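Local coordinates for kelch-like protein 7 (Homo sapiens, PDB 3II7), which serves as the substrate-recruiting adapter of a cullin-3 (CUL3-RBX1) E3 ubiquitin ligase, marking bound proteins for degradation, with this chain forming its kelch-repeat domain, at residues E44-A49 and I69-C74; T182-M187 and E219-K224; K202-G207 and Y268-D273. All coordinates share one frame; numbering follows the deposited sequence.

Contact 1 (E44-A49 and I69-C74). With EDO (1,2-ethanediol), chain G; EDO (1,2-ethanediol), chain H; EDO (1,2-ethanediol), chain O; EDO (1,2-ethanediol), chain M.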
loop_
_atom_site.group_PDB
_atom_site.type_symbol
_atom_site.label_atom_id
_atom_site.label_comp_id
_atom_site.label_asym_id
_atom_site.label_seq_id
_atom_site.Cartn_x
_atom_site.Cartn_y
_atom_site.Cartn_z
ATOM N N GLU A 44 -13.147 -3.519 -14.282
ATOM C CA GLU A 44 -13.370 -4.633 -13.381
ATOM C C GLU A 44 -12.217 -4.763 -12.386
ATOM O O GLU A 44 -11.104 -4.286 -12.643
ATOM C CB GLU A 44 -13.522 -5.914 -14.178
ATOM C CG GLU A 44 -14.786 -5.946 -15.004
ATOM C CD GLU A 44 -15.104 -7.327 -15.537
ATOM O OE1 GLU A 44 -14.160 -8.117 -15.771
ATOM O OE2 GLU A 44 -16.305 -7.624 -15.714
ATOM N N LYS A 45 -12.492 -5.423 -11.266
ATOM C CA LYS A 45 -11.518 -5.664 -10.232
ATOM C C LYS A 45 -10.299 -6.362 -10.795
ATOM O O LYS A 45 -10.429 -7.276 -11.618
ATOM C CB LYS A 45 -12.072 -6.637 -9.189
ATOM C CG LYS A 45 -13.227 -6.191 -8.395
ATOM C CD LYS A 45 -13.908 -7.397 -7.697
ATOM C CE LYS A 45 -13.219 -7.768 -6.415
ATOM N NZ LYS A 45 -13.538 -6.775 -5.368
ATOM N N ARG A 46 -9.132 -5.944 -10.304
ATOM C CA ARG A 46 -7.881 -6.637 -10.536
ATOM C C ARG A 46 -7.533 -7.463 -9.317
ATOM O O ARG A 46 -7.796 -7.037 -8.169
ATOM C CB ARG A 46 -6.747 -5.646 -10.724
ATOM C CG ARG A 46 -6.863 -4.763 -11.912
ATOM C CD ARG A 46 -5.599 -3.993 -12.144
ATOM N NE ARG A 46 -5.750 -3.029 -13.226
ATOM C CZ ARG A 46 -4.766 -2.613 -14.035
ATOM N NH1 ARG A 46 -3.527 -3.082 -13.917
ATOM N NH2 ARG A 46 -5.029 -1.742 -14.991
ATOM N N ARG A 47 -6.916 -8.615 -9.547
ATOM C CA ARG A 47 -6.331 -9.421 -8.467
ATOM C C ARG A 47 -4.905 -8.967 -8.179
ATOM O O ARG A 47 -4.093 -8.941 -9.076
ATOM C CB ARG A 47 -6.289 -10.899 -8.872
ATOM C CG ARG A 47 -5.677 -11.823 -7.825
ATOM C CD ARG A 47 -5.396 -13.236 -8.380
ATOM N NE ARG A 47 -6.615 -13.863 -8.870
ATOM C CZ ARG A 47 -6.973 -13.965 -10.161
ATOM N NH1 ARG A 47 -6.197 -13.496 -11.140
ATOM N NH2 ARG A 47 -8.120 -14.554 -10.476
ATOM N N ASP A 48 -4.617 -8.651 -6.911
ATOM C CA ASP A 48 -3.263 -8.408 -6.442
ATOM C C ASP A 48 -2.516 -7.314 -7.233
ATOM O O ASP A 48 -1.378 -7.493 -7.637
ATOM C CB ASP A 48 -2.485 -9.726 -6.424
ATOM C CG ASP A 48 -3.061 -10.725 -5.398
ATOM O OD1 ASP A 48 -3.575 -10.263 -4.344
ATOM O OD2 ASP A 48 -3.002 -11.926 -5.662
ATOM N N ALA A 49 -3.197 -6.201 -7.470
ATOM C CA ALA A 49 -2.568 -5.007 -8.099
ATOM C C ALA A 49 -2.063 -4.030 -7.031
ATOM O O ALA A 49 -1.996 -4.362 -5.827
ATOM C CB ALA A 49 -3.573 -4.322 -9.049
ATOM N N ILE A 69 -2.174 -8.274 -16.277
ATOM C CA ILE A 69 -2.647 -7.046 -16.944
ATOM C C ILE A 69 -1.471 -6.154 -17.324
ATOM O O ILE A 69 -0.570 -5.899 -16.505
ATOM C CB ILE A 69 -3.629 -6.276 -16.070
ATOM C CG1 ILE A 69 -4.839 -7.136 -15.740
ATOM C CG2 ILE A 69 -4.074 -5.016 -16.774
ATOM C CD1 ILE A 69 -5.591 -6.629 -14.512
ATOM N N LYS A 70 -1.487 -5.674 -18.573
ATOM C CA LYS A 70 -0.378 -4.883 -19.112
ATOM C C LYS A 70 -0.695 -3.385 -19.194
ATOM O O LYS A 70 0.173 -2.586 -19.501
ATOM C CB LYS A 70 -0.005 -5.406 -20.507
ATOM C CG LYS A 70 0.334 -6.902 -20.524
ATOM C CD LYS A 70 0.927 -7.309 -21.869
ATOM C CE LYS A 70 1.064 -8.827 -21.958
ATOM N NZ LYS A 70 1.523 -9.270 -23.279
ATOM N N ARG A 71 -1.943 -3.031 -18.911
ATOM C CA ARG A 71 -2.408 -1.668 -18.948
ATOM C C ARG A 71 -2.396 -1.041 -17.549
ATOM O O ARG A 71 -2.690 -1.709 -16.566
ATOM C CB ARG A 71 -3.844 -1.699 -19.421
ATOM C CG ARG A 71 -4.445 -0.384 -19.712
ATOM C CD ARG A 71 -5.889 -0.582 -20.219
ATOM N NE ARG A 71 -6.772 -1.000 -19.146
ATOM C CZ ARG A 71 -7.313 -2.204 -18.993
ATOM N NH1 ARG A 71 -7.153 -3.177 -19.900
ATOM N NH2 ARG A 71 -8.058 -2.434 -17.929
ATOM N N MET A 72 -2.123 0.272 -17.488
ATOM C CA MET A 72 -2.226 1.067 -16.240
ATOM C C MET A 72 -3.450 1.939 -16.381
ATOM O O MET A 72 -3.569 2.689 -17.346
ATOM C CB MET A 72 -0.960 1.953 -16.096
ATOM C CG MET A 72 -0.928 2.896 -14.941
ATOM S SD MET A 72 0.800 3.363 -14.599
ATOM C CE MET A 72 1.152 4.398 -16.010
ATOM N N ASP A 73 -4.377 1.819 -15.445
ATOM C CA ASP A 73 -5.594 2.643 -15.475
ATOM C C ASP A 73 -5.416 3.826 -14.541
ATOM O O ASP A 73 -4.895 3.676 -13.425
ATOM C CB ASP A 73 -6.801 1.792 -15.138
ATOM C CG ASP A 73 -7.087 0.765 -16.201
ATOM O OD1 ASP A 73 -6.930 1.087 -17.420
ATOM O OD2 ASP A 73 -7.453 -0.390 -15.833
ATOM N N CYS A 74 -5.813 5.001 -15.006
ATOM C CA CYS A 74 -5.491 6.253 -14.325
ATOM C C CYS A 74 -6.766 7.021 -14.085
ATOM O O CYS A 74 -7.565 7.231 -15.023
ATOM C CB CYS A 74 -4.544 7.076 -15.165
ATOM S SG CYS A 74 -3.064 6.195 -15.776
HETATM C C1 EDO G . -9.331 -2.994 -7.908
HETATM O O1 EDO G . -8.747 -3.392 -9.151
HETATM C C2 EDO G . -8.934 -3.936 -6.775
HETATM O O2 EDO G . -9.433 -5.276 -7.023
HETATM C C1 EDO H . -5.619 -5.241 -5.329
HETATM O O1 EDO H . -5.828 -5.828 -6.609
HETATM C C2 EDO H . -5.565 -6.263 -4.217
HETATM O O2 EDO H . -5.007 -5.631 -3.057
HETATM C C1 EDO O . -3.600 -5.460 -22.532
HETATM O O1 EDO O . -2.505 -4.575 -22.794
HETATM C C2 EDO O . -3.999 -5.334 -21.067
HETATM O O2 EDO O . -3.647 -6.510 -20.322
HETATM C C1 EDO M . -16.972 -7.454 -11.707
HETATM O O1 EDO M . -17.703 -6.370 -12.280
HETATM C C2 EDO M . -16.109 -6.975 -10.532
HETATM O O2 EDO M . -15.608 -5.661 -10.752
HETATM O O HOH W 1 -8.266 -1.762 -13.739
HETATM O O HOH W 2 -0.536 -3.013 -15.183
#
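Arg46, in the loop carrying the chain from one kelch blade into the next, meets Ile69, just before strand 71-76, and Arg71 and Asp73 within it, a worked example of one guanidinium joining loop to strand. Its hydrogen bonds come first. NH2 and NH1 both approach the backbone oxygen of Arg71, with NH2 to O at 2.8 Å and NH1 to O at 3.1 Å; the oxygen lies near the guanidinium plane, in an end-on, two-nitrogen grip. NH1 also bonds to Gly62 O.

The charged part is a three-residue network. Arg46 NH2 forms a salt bridge to Asp73 OD2 (2.9 Å), arriving from above the carboxylate, whose plane is turned 90° from that of the guanidinium. Arg71 instead takes the carboxylate side-on, NE to OD1 (2.7 Å) and NH2 to OD2, both on syn lone pairs. Ser84 adds a further hydrogen bond to OD1. Two waters fill in: one links Arg46 NE to Asp73 OD2, the other links Arg46 NH1 to Ile69 O.

Apolar packing steadies the arm. Extended through chi2 and chi3 (-170° and -174°), Arg46 runs past Ile69, whose CD1 sits 3.4 Å from Arg46 CG while its CG2 covers one guanidinium face, offset toward the rim. An ethanediol, probably from the crystallisation liquor, bonds to both Arg46 N and O.

Because the two arginines approach Asp73 from different directions, both can bond to OD2, which brings Arg46 NH2 and Arg71 NH2 to 4.3 Å from each other. Two positive partners on one carboxylate probably keep the aspartate ionised.

Contact 2 (T182-M187 and E219-K224)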
loop_
_atom_site.group_PDB
_atom_site.type_symbol
_atom_site.label_atom_id
_atom_site.label_comp_id
_atom_site.label_asym_id
_atom_site.label_seq_id
_atom_site.Cartn_x
_atom_site.Cartn_y
_atom_site.Cartn_z
ATOM N N THR A 182 19.836 0.539 0.410
ATOM C CA THR A 182 20.550 0.320 1.677
ATOM C C THR A 182 19.705 -0.522 2.637
ATOM O O THR A 182 18.510 -0.194 2.880
ATOM C CB THR A 182 20.894 1.645 2.321
ATOM O OG1 THR A 182 21.737 2.385 1.423
ATOM C CG2 THR A 182 21.634 1.428 3.681
ATOM N N GLU A 183 20.309 -1.580 3.187
ATOM C CA GLU A 183 19.678 -2.405 4.202
ATOM C C GLU A 183 19.545 -1.601 5.511
ATOM O O GLU A 183 20.519 -0.987 5.978
ATOM C CB GLU A 183 20.487 -3.698 4.448
ATOM C CG GLU A 183 19.682 -4.776 5.194
ATOM C CD GLU A 183 18.607 -5.462 4.294
ATOM O OE1 GLU A 183 18.789 -5.513 3.066
ATOM O OE2 GLU A 183 17.592 -5.951 4.823
ATOM N N LEU A 184 18.342 -1.603 6.065
ATOM C CA LEU A 184 18.057 -0.948 7.312
ATOM C C LEU A 184 17.822 -1.980 8.431
ATOM O O LEU A 184 17.848 -3.226 8.205
ATOM C CB LEU A 184 16.842 -0.040 7.140
ATOM C CG LEU A 184 17.066 1.115 6.133
ATOM C CD1 LEU A 184 15.762 1.929 6.035
ATOM C CD2 LEU A 184 18.269 2.045 6.509
ATOM N N CYS A 185 17.608 -1.479 9.641
ATOM C CA CYS A 185 17.211 -2.328 10.746
ATOM C C CYS A 185 15.949 -3.101 10.363
ATOM O O CYS A 185 15.007 -2.521 9.809
ATOM C CB CYS A 185 16.927 -1.462 11.960
ATOM S SG CYS A 185 16.543 -2.399 13.461
ATOM N N PRO A 186 15.929 -4.423 10.622
ATOM C CA PRO A 186 14.730 -5.190 10.323
ATOM C C PRO A 186 13.584 -4.911 11.322
ATOM O O PRO A 186 13.824 -4.505 12.472
ATOM C CB PRO A 186 15.199 -6.634 10.448
ATOM C CG PRO A 186 16.290 -6.566 11.438
ATOM C CD PRO A 186 16.998 -5.277 11.165
ATOM N N MET A 187 12.365 -5.126 10.862
ATOM C CA MET A 187 11.180 -5.007 11.722
ATOM C C MET A 187 11.287 -6.008 12.866
ATOM O O MET A 187 12.011 -7.037 12.760
ATOM C CB MET A 187 9.881 -5.267 10.931
ATOM C CG MET A 187 9.546 -4.192 9.946
ATOM S SD MET A 187 7.972 -4.488 9.145
ATOM C CE MET A 187 8.292 -6.045 8.264
ATOM N N GLU A 219 4.119 -1.515 14.809
ATOM C CA GLU A 219 5.434 -0.998 15.146
ATOM C C GLU A 219 5.774 0.152 14.237
ATOM O O GLU A 219 5.168 0.313 13.169
ATOM C CB GLU A 219 6.500 -2.099 15.053
ATOM C CG GLU A 219 6.654 -2.763 13.657
ATOM C CD GLU A 219 7.659 -3.881 13.687
ATOM O OE1 GLU A 219 8.861 -3.586 13.884
ATOM O OE2 GLU A 219 7.265 -5.074 13.557
ATOM N N TYR A 220 6.755 0.955 14.622
ATOM C CA TYR A 220 7.216 2.018 13.725
ATOM C C TYR A 220 8.725 2.031 13.591
ATOM O O TYR A 220 9.458 1.592 14.488
ATOM C CB TYR A 220 6.736 3.406 14.147
ATOM C CG TYR A 220 7.385 3.950 15.381
ATOM C CD1 TYR A 220 8.559 4.667 15.310
ATOM C CD2 TYR A 220 6.813 3.763 16.611
ATOM C CE1 TYR A 220 9.158 5.167 16.446
ATOM C CE2 TYR A 220 7.410 4.254 17.757
ATOM C CZ TYR A 220 8.566 4.963 17.663
ATOM O OH TYR A 220 9.141 5.469 18.804
ATOM N N TYR A 221 9.155 2.547 12.448
ATOM C CA TYR A 221 10.555 2.742 12.140
ATOM C C TYR A 221 10.921 4.174 12.445
ATOM O O TYR A 221 10.356 5.104 11.864
ATOM C CB TYR A 221 10.818 2.461 10.673
ATOM C CG TYR A 221 12.282 2.615 10.287
ATOM C CD1 TYR A 221 13.249 1.785 10.839
ATOM C CD2 TYR A 221 12.677 3.605 9.386
ATOM C CE1 TYR A 221 14.568 1.922 10.512
ATOM C CE2 TYR A 221 14.016 3.758 9.031
ATOM C CZ TYR A 221 14.958 2.939 9.605
ATOM O OH TYR A 221 16.273 3.091 9.249
ATOM N N ASP A 222 11.863 4.338 13.369
ATOM C CA ASP A 222 12.425 5.638 13.702
ATOM C C ASP A 222 13.508 5.934 12.692
ATOM O O ASP A 222 14.594 5.325 12.704
ATOM C CB ASP A 222 12.979 5.607 15.128
ATOM C CG ASP A 222 13.332 6.986 15.637
ATOM O OD1 ASP A 222 14.050 7.707 14.935
ATOM O OD2 ASP A 222 12.865 7.340 16.742
ATOM N N ILE A 223 13.205 6.821 11.762
ATOM C CA ILE A 223 14.135 7.127 10.675
ATOM C C ILE A 223 15.466 7.646 11.189
ATOM O O ILE A 223 16.511 7.259 10.701
ATOM C CB ILE A 223 13.459 8.110 9.680
ATOM C CG1 ILE A 223 12.286 7.432 8.989
ATOM C CG2 ILE A 223 14.460 8.650 8.613
ATOM C CD1 ILE A 223 11.399 8.395 8.133
ATOM N N LYS A 224 15.432 8.521 12.192
ATOM C CA LYS A 224 16.640 9.072 12.785
ATOM C C LYS A 224 17.500 8.060 13.511
ATOM O O LYS A 224 18.730 8.112 13.382
ATOM C CB LYS A 224 16.251 10.244 13.728
ATOM C CG LYS A 224 17.395 11.002 14.371
ATOM C CD LYS A 224 18.378 11.605 13.350
ATOM C CE LYS A 224 18.951 12.967 13.841
ATOM N NZ LYS A 224 18.020 14.134 13.508
#
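Tyr221 and Leu184 meet at the seam between two blades of the kelch beta-propeller, a neat example of how adjacent four-stranded sheets are packed together. Leu184 lies on the outermost strand of one blade, 180-184, near the link to the next; Tyr221 lies on the third strand of that next blade, 218-222. The chain directions of 184-187 and 219-221 are nearly opposite, 174° apart.

The tyrosine can be followed outward. With CG anti to the backbone N (chi1 -179°), CB and CG carry the ring toward 182-187, touching none of that segment themselves. Along one flank, Tyr221 CE1 comes to Cys185 CB at 4.4 Å, the cysteine lying at the ring edge, near its plane. Along the other, CE2 approaches Leu184 CD1, and Tyr221 CZ meets the same methyl at 3.8 Å. At the tip, Tyr221 OH faces the fork of the leucine, 3.5 Å from each of Leu184 CD1 and CD2, and the two side chains cross at about a right angle. The hydroxyl is not left to the methyls: it hydrogen-bonds to Asn226 OD1, which also receives Cys185 N, so one amide oxygen ties the ring to the linker backbone. Trp228 and Tyr153 pack around the same ring.

Further along the seam, Glu219 reaches Met187. Its CG lies between the backbone N and the carbonyl carbon (chi1 60°), and the chain then runs extended to the carboxylate. Glu219 OE2 passes Met187 CB at 3.7 Å and takes bonds from Glu189 N and Arg191, the latter a salt bridge. Glu219 OE1, hydrogen-bonded to Ile188 N, rests 3.5 Å from both Met187 CA and CB.

Contact 3 (K202-G207 and Y268-D273)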
loop_
_atom_site.group_PDB
_atom_site.type_symbol
_atom_site.label_atom_id
_atom_site.label_comp_id
_atom_site.label_asym_id
_atom_site.label_seq_id
_atom_site.Cartn_x
_atom_site.Cartn_y
_atom_site.Cartn_z
ATOM N N LYS A 202 8.246 9.025 11.240
ATOM C CA LYS A 202 8.141 7.614 11.581
ATOM C C LYS A 202 7.359 6.881 10.511
ATOM O O LYS A 202 6.442 7.433 9.924
ATOM C CB LYS A 202 7.424 7.438 12.922
ATOM C CG LYS A 202 8.190 7.917 14.124
ATOM C CD LYS A 202 7.279 7.999 15.361
ATOM C CE LYS A 202 7.868 8.922 16.418
ATOM N NZ LYS A 202 7.102 8.899 17.705
ATOM N N ILE A 203 7.730 5.618 10.282
ATOM C CA ILE A 203 6.999 4.768 9.353
ATOM C C ILE A 203 6.354 3.617 10.136
ATOM O O ILE A 203 7.061 2.743 10.694
ATOM C CB ILE A 203 7.912 4.204 8.249
ATOM C CG1 ILE A 203 8.517 5.353 7.407
ATOM C CG2 ILE A 203 7.138 3.240 7.374
ATOM C CD1 ILE A 203 9.589 4.887 6.362
ATOM N N PHE A 204 5.013 3.600 10.179
ATOM C CA PHE A 204 4.270 2.616 10.928
ATOM C C PHE A 204 3.954 1.412 10.052
ATOM O O PHE A 204 3.413 1.569 8.955
ATOM C CB PHE A 204 2.959 3.233 11.483
ATOM C CG PHE A 204 3.176 4.216 12.590
ATOM C CD1 PHE A 204 3.081 3.815 13.921
ATOM C CD2 PHE A 204 3.460 5.555 12.316
ATOM C CE1 PHE A 204 3.260 4.698 14.922
ATOM C CE2 PHE A 204 3.669 6.437 13.331
ATOM C CZ PHE A 204 3.548 6.005 14.644
ATOM N N ALA A 205 4.306 0.223 10.544
ATOM C CA ALA A 205 3.912 -1.014 9.966
ATOM C C ALA A 205 2.765 -1.555 10.809
ATOM O O ALA A 205 2.933 -1.798 12.019
ATOM C CB ALA A 205 5.085 -1.993 9.936
ATOM N N VAL A 206 1.617 -1.795 10.159
ATOM C CA VAL A 206 0.364 -2.038 10.856
ATOM C C VAL A 206 -0.159 -3.417 10.500
ATOM O O VAL A 206 -0.512 -3.688 9.356
ATOM C CB VAL A 206 -0.705 -0.963 10.494
ATOM C CG1 VAL A 206 -2.003 -1.202 11.282
ATOM C CG2 VAL A 206 -0.155 0.464 10.697
ATOM N N GLY A 207 -0.153 -4.301 11.479
ATOM C CA GLY A 207 -0.763 -5.597 11.306
ATOM C C GLY A 207 -0.139 -6.420 10.213
ATOM O O GLY A 207 1.095 -6.488 10.092
ATOM N N TYR A 268 -6.126 5.267 14.677
ATOM C CA TYR A 268 -4.958 5.336 15.576
ATOM C C TYR A 268 -4.450 6.767 15.664
ATOM O O TYR A 268 -4.096 7.362 14.635
ATOM C CB TYR A 268 -3.845 4.430 15.077
ATOM C CG TYR A 268 -2.585 4.421 15.948
ATOM C CD1 TYR A 268 -2.623 3.989 17.261
ATOM C CD2 TYR A 268 -1.361 4.868 15.442
ATOM C CE1 TYR A 268 -1.479 3.988 18.045
ATOM C CE2 TYR A 268 -0.230 4.858 16.187
ATOM C CZ TYR A 268 -0.280 4.427 17.510
ATOM O OH TYR A 268 0.877 4.481 18.254
ATOM N N ASN A 269 -4.400 7.302 16.880
ATOM C CA ASN A 269 -3.845 8.623 17.098
ATOM C C ASN A 269 -2.351 8.475 17.407
ATOM O O ASN A 269 -1.978 8.022 18.489
ATOM C CB ASN A 269 -4.578 9.314 18.242
ATOM C CG ASN A 269 -4.126 10.731 18.441
ATOM O OD1 ASN A 269 -2.974 11.055 18.187
ATOM N ND2 ASN A 269 -5.005 11.569 18.979
ATOM N N THR A 270 -1.504 8.831 16.441
ATOM C CA THR A 270 -0.057 8.619 16.559
ATOM C C THR A 270 0.554 9.448 17.698
ATOM O O THR A 270 1.593 9.092 18.223
ATOM C CB THR A 270 0.681 8.937 15.252
ATOM O OG1 THR A 270 0.446 10.295 14.875
ATOM C CG2 THR A 270 0.261 7.989 14.112
ATOM N N GLU A 271 -0.096 10.554 18.065
ATOM C CA GLU A 271 0.436 11.443 19.105
ATOM C C GLU A 271 0.169 10.972 20.506
ATOM O O GLU A 271 0.936 11.291 21.410
ATOM C CB GLU A 271 -0.130 12.855 18.924
ATOM C CG GLU A 271 0.293 13.495 17.626
ATOM C CD GLU A 271 1.739 13.985 17.700
ATOM O OE1 GLU A 271 1.997 14.886 18.525
ATOM O OE2 GLU A 271 2.613 13.477 16.957
ATOM N N THR A 272 -0.927 10.221 20.693
ATOM C CA THR A 272 -1.324 9.687 22.012
ATOM C C THR A 272 -1.137 8.153 22.143
ATOM O O THR A 272 -1.292 7.582 23.258
ATOM C CB THR A 272 -2.779 10.038 22.312
ATOM O OG1 THR A 272 -3.623 9.368 21.382
ATOM C CG2 THR A 272 -2.989 11.574 22.227
ATOM N N ASP A 273 -0.828 7.495 21.025
ATOM C CA ASP A 273 -0.696 6.031 20.973
ATOM C C ASP A 273 -1.985 5.311 21.438
ATOM O O ASP A 273 -1.942 4.334 22.216
ATOM C CB ASP A 273 0.534 5.581 21.781
ATOM C CG ASP A 273 0.759 4.084 21.730
ATOM O OD1 ASP A 273 0.574 3.481 20.655
ATOM O OD2 ASP A 273 1.132 3.503 22.765
#
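Phe204 and Tyr268 form an offset edge-to-face pair, the edge of the tyrosine directed toward the face of the phenylalanine. The ring centroids are 5.8 Å apart and the planes stand at 67°. Contact is made at Tyr268 CE2, which comes to 3.7 Å from Phe204 CE1; relative to the tyrosine ring, that phenylalanine carbon lies at the edge, near the plane. Thr270 reaches the same side of the Phe204 ring obliquely, the methyl Thr270 CG2 lying 3.8 Å from Phe204 CE2 and almost as near to Phe204 CZ. Tyr268 and Thr270 thus divide the outer part of one aromatic ring between them, one at CE1 and the other at CE2 and CZ. Elsewhere Phe204 meets the ring of Tyr220, and Tyr268 that of Trp275.

Polar bonds surround this apolar contact. Tyr268 OH donates to Asp273 OD1 at 2.6 Å, with that oxygen in the plane of the phenol ring and approached on its anti side; Asp273 OD2 in turn bonds to Ser232 OG. For Thr270, OG1 sits between the backbone N and the carbonyl carbon (chi1 59°) and bonds to Ser248 O, a rotation that sends the methyl toward the phenylalanine. The bend after strand 264-269 is shaped by Asn269, whose OD1 accepts from Glu271 N at 2.9 Å in an Asx turn.

Side-chain packing therefore carries this interface, joining the second strand of one blade, 202-206, to the end of the third strand of the following blade and the turn leading to strand 274-278. Such packing between neighbouring sheets is what joins the blades of a beta-propeller, here Kelch repeats 5 and 6.

Contact 1 joins the loop that enters a blade to a strand of that same blade, whereas contacts 2 and 3 each link one blade to the next. Contacts 2 and 3 are neighbours, their centres 14 Å apart, and share a blade: strands 218-222 and 202-206 lie side by side in its sheet, with probable hydrogen bonds from Tyr221 N to Ile203 O (2.7 Å) and Ala205 N to Glu219 O (2.8 Å). Contact 1 lies across the chain's centre, about 31 and 30 Å from them between centres. A chemical echo links the two sides: Arg191, which bonds to Glu219 of contact 2 and Gly207 O of contact 3, makes the same kinds of bond as Arg46, which holds Asp73 and Gly62 O.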